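Local coordinates for protein spydx (Streptococcus pyogenes, PDB 2J43) that binds alpha-glucans such as host lung glycogen through its paired family 41 carbohydrate-binding modules, which form part of a cell-wall-anchored enzyme that is probably a pullulanase, at residues H3-F9 with Y53-L59; A129-D135 with E169-L175. All blocks are in the same frame, centred on the assembly; numbering follows the deposited sequence. Where two conformers were deposited one is given.

Contact 1: residues H3-F9 with Y53-L59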
# COMPACT_ATOMS: atom_id res chain seq x y z
N HIS A 3 13.05 -4.96 13.87
CA HIS A 3 12.17 -4.77 12.73
C HIS A 3 10.91 -5.62 12.94
O HIS A 3 10.96 -6.75 13.49
CB HIS A 3 12.84 -5.22 11.44
CG HIS A 3 14.08 -4.46 11.11
ND1 HIS A 3 14.05 -3.24 10.46
CD2 HIS A 3 15.39 -4.74 11.33
CE1 HIS A 3 15.29 -2.81 10.30
NE2 HIS A 3 16.12 -3.71 10.80
N HIS A 4 9.80 -5.09 12.48
CA HIS A 4 8.51 -5.74 12.60
C HIS A 4 7.74 -5.59 11.27
O HIS A 4 7.94 -4.60 10.53
CB HIS A 4 7.70 -5.11 13.75
CG HIS A 4 8.21 -5.48 15.12
ND1 HIS A 4 9.41 -5.02 15.63
CD2 HIS A 4 7.67 -6.25 16.10
CE1 HIS A 4 9.60 -5.52 16.83
NE2 HIS A 4 8.56 -6.27 17.14
N LEU A 5 6.85 -6.53 11.01
CA LEU A 5 5.89 -6.41 9.94
C LEU A 5 4.50 -6.25 10.55
O LEU A 5 3.99 -7.17 11.19
CB LEU A 5 5.91 -7.66 9.06
CG LEU A 5 4.96 -7.69 7.84
CD1 LEU A 5 5.33 -6.60 6.83
CD2 LEU A 5 4.93 -9.03 7.17
N ARG A 6 3.89 -5.10 10.37
CA ARG A 6 2.50 -4.91 10.83
C ARG A 6 1.55 -5.47 9.82
O ARG A 6 1.46 -4.95 8.70
CB ARG A 6 2.22 -3.43 11.09
CG ARG A 6 0.77 -3.10 11.40
CD ARG A 6 0.52 -1.82 12.18
NE ARG A 6 1.18 -1.88 13.49
CZ ARG A 6 1.23 -0.86 14.31
NH1 ARG A 6 0.65 0.27 13.97
NH2 ARG A 6 1.81 -0.99 15.50
N MSE A 7 0.90 -6.56 10.20
CA MSE A 7 -0.01 -7.28 9.35
C MSE A 7 -1.44 -6.87 9.62
O MSE A 7 -1.94 -7.05 10.70
CB MSE A 7 0.17 -8.78 9.53
CG MSE A 7 1.57 -9.23 9.23
SE MSE A 7 1.66 -11.19 9.06
CE MSE A 7 0.53 -11.43 7.56
N HIS A 8 -2.06 -6.30 8.61
CA HIS A 8 -3.45 -5.91 8.63
C HIS A 8 -4.31 -6.97 7.97
O HIS A 8 -4.11 -7.32 6.78
CB HIS A 8 -3.64 -4.61 7.87
CG HIS A 8 -3.06 -3.42 8.54
ND1 HIS A 8 -1.85 -2.85 8.18
CD2 HIS A 8 -3.58 -2.61 9.51
CE1 HIS A 8 -1.65 -1.78 8.93
NE2 HIS A 8 -2.67 -1.63 9.74
N PHE A 9 -5.28 -7.51 8.70
CA PHE A 9 -6.20 -8.48 8.13
C PHE A 9 -7.59 -7.81 7.99
O PHE A 9 -8.12 -7.25 8.96
CB PHE A 9 -6.30 -9.72 9.02
CG PHE A 9 -5.02 -10.47 9.15
CD1 PHE A 9 -4.70 -11.40 8.20
CD2 PHE A 9 -4.16 -10.22 10.18
CE1 PHE A 9 -3.49 -12.10 8.27
CE2 PHE A 9 -2.95 -10.94 10.25
CZ PHE A 9 -2.66 -11.84 9.29
N TYR A 53 -8.33 -6.10 11.59
CA TYR A 53 -7.46 -6.31 12.74
C TYR A 53 -6.02 -6.19 12.32
O TYR A 53 -5.69 -6.38 11.13
CB TYR A 53 -7.68 -7.71 13.35
CG TYR A 53 -8.95 -7.82 14.14
CD1 TYR A 53 -8.94 -7.64 15.53
CD2 TYR A 53 -10.16 -8.05 13.53
CE1 TYR A 53 -10.12 -7.73 16.26
CE2 TYR A 53 -11.37 -8.12 14.25
CZ TYR A 53 -11.33 -7.96 15.61
OH TYR A 53 -12.51 -8.04 16.35
N TYR A 54 -5.14 -5.83 13.23
CA TYR A 54 -3.75 -5.89 12.91
C TYR A 54 -2.93 -6.50 14.04
O TYR A 54 -3.32 -6.47 15.22
CB TYR A 54 -3.18 -4.51 12.52
CG TYR A 54 -3.10 -3.52 13.68
CD1 TYR A 54 -1.91 -3.30 14.34
CD2 TYR A 54 -4.25 -2.86 14.14
CE1 TYR A 54 -1.84 -2.40 15.45
CE2 TYR A 54 -4.21 -1.99 15.24
CZ TYR A 54 -3.00 -1.77 15.88
OH TYR A 54 -2.95 -0.92 16.97
N LEU A 55 -1.80 -7.06 13.66
CA LEU A 55 -0.93 -7.79 14.54
C LEU A 55 0.51 -7.60 14.02
O LEU A 55 0.74 -7.79 12.81
CB LEU A 55 -1.38 -9.25 14.56
CG LEU A 55 -0.68 -10.19 15.50
CD1 LEU A 55 -0.58 -9.68 16.94
CD2 LEU A 55 -1.45 -11.49 15.44
N ASP A 56 1.44 -7.23 14.90
CA ASP A 56 2.85 -6.99 14.56
C ASP A 56 3.66 -8.25 14.73
O ASP A 56 3.60 -8.91 15.79
CB ASP A 56 3.46 -5.92 15.42
CG ASP A 56 2.88 -4.56 15.16
OD1 ASP A 56 2.21 -4.36 14.11
OD2 ASP A 56 2.97 -3.64 15.99
N VAL A 57 4.37 -8.63 13.67
CA VAL A 57 5.16 -9.86 13.63
C VAL A 57 6.65 -9.46 13.60
O VAL A 57 7.10 -8.86 12.64
CB VAL A 57 4.88 -10.70 12.39
CG1 VAL A 57 5.76 -11.96 12.38
CG2 VAL A 57 3.38 -11.11 12.29
N PRO A 58 7.42 -9.76 14.65
CA PRO A 58 8.84 -9.47 14.62
C PRO A 58 9.53 -10.18 13.46
O PRO A 58 9.31 -11.37 13.21
CB PRO A 58 9.35 -10.01 15.98
CG PRO A 58 8.14 -9.93 16.85
CD PRO A 58 7.02 -10.35 15.94
N LEU A 59 10.38 -9.44 12.76
CA LEU A 59 11.10 -9.95 11.60
C LEU A 59 12.55 -10.31 11.91
O LEU A 59 13.10 -9.87 12.89
CB LEU A 59 11.10 -8.94 10.46
CG LEU A 59 9.74 -8.61 9.85
CD1 LEU A 59 9.90 -7.56 8.78
CD2 LEU A 59 9.04 -9.89 9.31
O HOH W 1 14.57 -7.62 13.27
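Arg6 and Asp56 are a non-hydrogen-bonded pair of the antiparallel strands 4-9 and 53-58, their side chains alongside each other on one face of the sheet; the strand axes approach to 4.4 Å at 156°. The guanidinium meets the carboxylate side-on: NE of Arg6 donates to OD1 of Asp56 at 2.8 Å and NH2 of Arg6 to OD2 of Asp56 at 2.9 Å. Both oxygens use their syn lone pairs, and the two planes differ by only 3°. Tyr54 covers one guanidinium face, its CE1 lying 3.6 Å from CZ of Arg6. With CG of Tyr54 wedged between backbone N and carbonyl carbon (chi1 69°), the inclined ring runs alongside the arginine. CA of Pro58 sits over the His4 ring, 4.1 Å from its centroid, as a CH-pi contact. These five residues are partly exposed; His8, stacked on Trp96, is the buried member of this face. At the His3-Leu59 end, a water bridges Leu59 O and, weakly, His3 N.

The other face is the tight one. Leu5, Met7, Phe9, Leu55 and Val57 are all buried there; SE of Met7 (modelled as selenomethionine) touches CG2 of Val57 at 3.7 Å, and CB of Leu5 meets CD2 of Leu59 at 3.9 Å. Leu23 of strand 21-27 touches Met7, Phe9, Leu55 and Val57, joining this face to the second sheet as in a beta-sandwich. Between the faces, paired backbone bonds link Leu5-Val57, Met7-Leu55 and Phe9-Tyr53. Thus apolar packing seals the sandwich interior, while the two-point salt bridge fixes the guanidinium's rotation and probably keeps Arg6 and Asp56 both charged.

Contact 2: residues A129-D135 with E169-L175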
# COMPACT_ATOMS: atom_id res chain seq x y z
N ALA A 129 -0.05 20.96 -8.06
CA ALA A 129 -1.31 20.39 -8.54
C ALA A 129 -1.00 19.22 -9.44
O ALA A 129 0.12 19.10 -9.94
CB ALA A 129 -2.09 21.42 -9.34
N VAL A 130 -2.02 18.43 -9.71
CA VAL A 130 -1.89 17.25 -10.57
C VAL A 130 -2.72 17.49 -11.83
O VAL A 130 -3.92 17.70 -11.75
CB VAL A 130 -2.37 15.95 -9.89
CG1 VAL A 130 -1.99 14.75 -10.83
CG2 VAL A 130 -1.75 15.82 -8.52
N TRP A 131 -2.07 17.44 -12.99
CA TRP A 131 -2.72 17.46 -14.29
C TRP A 131 -3.03 16.00 -14.67
O TRP A 131 -2.18 15.16 -14.54
CB TRP A 131 -1.77 18.05 -15.32
CG TRP A 131 -2.41 18.30 -16.62
CD1 TRP A 131 -2.27 17.56 -17.78
CD2 TRP A 131 -3.30 19.39 -16.97
NE1 TRP A 131 -3.02 18.10 -18.80
CE2 TRP A 131 -3.67 19.21 -18.33
CE3 TRP A 131 -3.85 20.46 -16.27
CZ2 TRP A 131 -4.55 20.08 -18.98
CZ3 TRP A 131 -4.73 21.31 -16.93
CH2 TRP A 131 -5.07 21.11 -18.25
N THR A 132 -4.26 15.72 -15.08
CA THR A 132 -4.69 14.35 -15.42
C THR A 132 -5.30 14.27 -16.81
O THR A 132 -5.97 15.20 -17.28
CB THR A 132 -5.76 13.83 -14.40
OG1 THR A 132 -6.92 14.66 -14.47
CG2 THR A 132 -5.27 13.98 -12.96
N PHE A 133 -5.07 13.13 -17.44
CA PHE A 133 -5.56 12.87 -18.79
C PHE A 133 -5.56 11.37 -19.07
O PHE A 133 -5.20 10.54 -18.21
CB PHE A 133 -4.74 13.65 -19.84
CG PHE A 133 -3.25 13.36 -19.85
CD1 PHE A 133 -2.69 12.60 -20.87
CD2 PHE A 133 -2.39 13.90 -18.89
CE1 PHE A 133 -1.34 12.37 -20.94
CE2 PHE A 133 -1.04 13.67 -18.97
CZ PHE A 133 -0.51 12.92 -20.00
N LYS A 134 -5.95 11.03 -20.28
CA LYS A 134 -6.27 9.66 -20.66
C LYS A 134 -7.50 9.20 -19.91
O LYS A 134 -8.46 9.94 -19.82
CB LYS A 134 -5.04 8.73 -20.63
CG LYS A 134 -3.84 9.33 -21.31
CD LYS A 134 -2.66 8.37 -21.39
CE LYS A 134 -2.69 7.60 -22.69
NZ LYS A 134 -1.30 7.31 -23.19
N ASP A 135 -7.52 8.00 -19.34
CA ASP A 135 -8.79 7.40 -18.93
C ASP A 135 -9.27 7.79 -17.52
O ASP A 135 -9.79 6.99 -16.77
CB ASP A 135 -8.76 5.85 -19.06
CG ASP A 135 -8.24 5.36 -20.42
OD1 ASP A 135 -8.31 6.12 -21.42
OD2 ASP A 135 -7.68 4.23 -20.56
N GLU A 169 -5.56 3.07 -18.95
CA GLU A 169 -4.33 3.85 -18.86
C GLU A 169 -4.63 5.29 -18.39
O GLU A 169 -5.64 5.86 -18.78
CB GLU A 169 -3.65 3.87 -20.23
CG GLU A 169 -2.19 4.22 -20.18
CD GLU A 169 -1.46 3.92 -21.49
OE1 GLU A 169 -1.61 2.79 -22.01
OE2 GLU A 169 -0.74 4.82 -21.99
N ILE A 170 -3.81 5.81 -17.48
CA ILE A 170 -3.92 7.20 -17.03
C ILE A 170 -2.59 7.87 -17.28
O ILE A 170 -1.55 7.25 -17.22
CB ILE A 170 -4.31 7.29 -15.50
CG1 ILE A 170 -4.47 8.74 -15.02
CG2 ILE A 170 -3.25 6.66 -14.61
CD1 ILE A 170 -4.92 8.84 -13.55
N GLY A 171 -2.66 9.17 -17.58
CA GLY A 171 -1.49 10.00 -17.65
C GLY A 171 -1.70 11.13 -16.66
O GLY A 171 -2.83 11.56 -16.38
N PHE A 172 -0.60 11.58 -16.13
CA PHE A 172 -0.63 12.72 -15.24
C PHE A 172 0.73 13.41 -15.15
O PHE A 172 1.77 12.93 -15.61
CB PHE A 172 -1.15 12.31 -13.84
CG PHE A 172 -0.28 11.34 -13.10
CD1 PHE A 172 0.70 11.77 -12.18
CD2 PHE A 172 -0.42 9.99 -13.30
CE1 PHE A 172 1.47 10.84 -11.50
CE2 PHE A 172 0.36 9.08 -12.56
CZ PHE A 172 1.29 9.53 -11.69
N LEU A 173 0.72 14.61 -14.56
CA LEU A 173 1.94 15.35 -14.37
C LEU A 173 1.83 16.15 -13.11
O LEU A 173 0.76 16.61 -12.78
CB LEU A 173 2.21 16.27 -15.56
CG LEU A 173 3.64 16.76 -15.69
CD1 LEU A 173 4.73 15.69 -15.81
CD2 LEU A 173 3.80 17.76 -16.89
N ILE A 174 2.91 16.29 -12.38
CA ILE A 174 2.87 17.15 -11.18
C ILE A 174 3.32 18.55 -11.59
O ILE A 174 4.42 18.72 -12.18
CB ILE A 174 3.78 16.64 -10.06
CG1 ILE A 174 3.54 15.17 -9.75
CG2 ILE A 174 3.60 17.49 -8.78
CD1 ILE A 174 2.11 14.84 -9.33
N LEU A 175 2.51 19.55 -11.25
CA LEU A 175 2.76 20.95 -11.60
C LEU A 175 3.06 21.81 -10.40
O LEU A 175 2.58 21.54 -9.29
CB LEU A 175 1.52 21.53 -12.28
CG LEU A 175 0.92 20.75 -13.44
CD1 LEU A 175 -0.24 21.55 -14.08
CD2 LEU A 175 2.01 20.39 -14.43
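OD2 of Asp135 is gripped by two backbone amides, Glu169 N at 2.9 Å and that of the preceding Asn168. The Glu169 amide comes from above the carboxylate plane, 38° out of it, and in return Asp135 N donates to Glu169 O at 2.9 Å. Next to this reciprocal pair, NZ of Lys134 forms a salt bridge with OE2 of Glu169 at 2.8 Å, also from above the carboxylate plane; bends at chi3 and chi4 carry the amine there.

Strands 129-134 and 170-175 are antiparallel neighbours in the beta sheet of the second pullulanase-associated domain, with strand 191-193 flanking 170-175. Hydrogen-bonded pairs form at Phe133-Gly171, Trp131-Leu173 and Ala129-Leu175. With CG of Phe133 lying between its backbone N and carbonyl carbon (chi1 58°), the ring folds over Gly171, whose CA lies 3.9 Å from the ring centroid and 12° off its normal, a CH-pi contact. On the opposite, buried face, CG1 of Val130 meets CB of Phe172 at 4.0 Å, and Ile116 of strand 113-119 touches both residues. Gly171 thus presents bare backbone to the aromatic; at the charged end, the two amides on OD2 would help stabilise the Asp135 carboxylate, while Lys134 would partly balance the charge of Glu169.

In the fold
Both strands of contact 1 precede those of contact 2 in sequence, and the two lie in separate bacterial pullulanase-associated domains; the pairings flank the middle of the molecule and do not meet. Their centres are 34 Å apart and their nearest atoms about 24 Å. No sheet is shared: contact 1 joins neighbouring strands 4-9 and 53-58 of the first domain, whereas contact 2 joins neighbouring strands 128-134 and 170-176 of the second. Each is an antiparallel pairing inside its own all-beta domain, which is consistent with two family 41 modules folding independently. Two such units in tandem are consistent with glycogen recognition at more than one point.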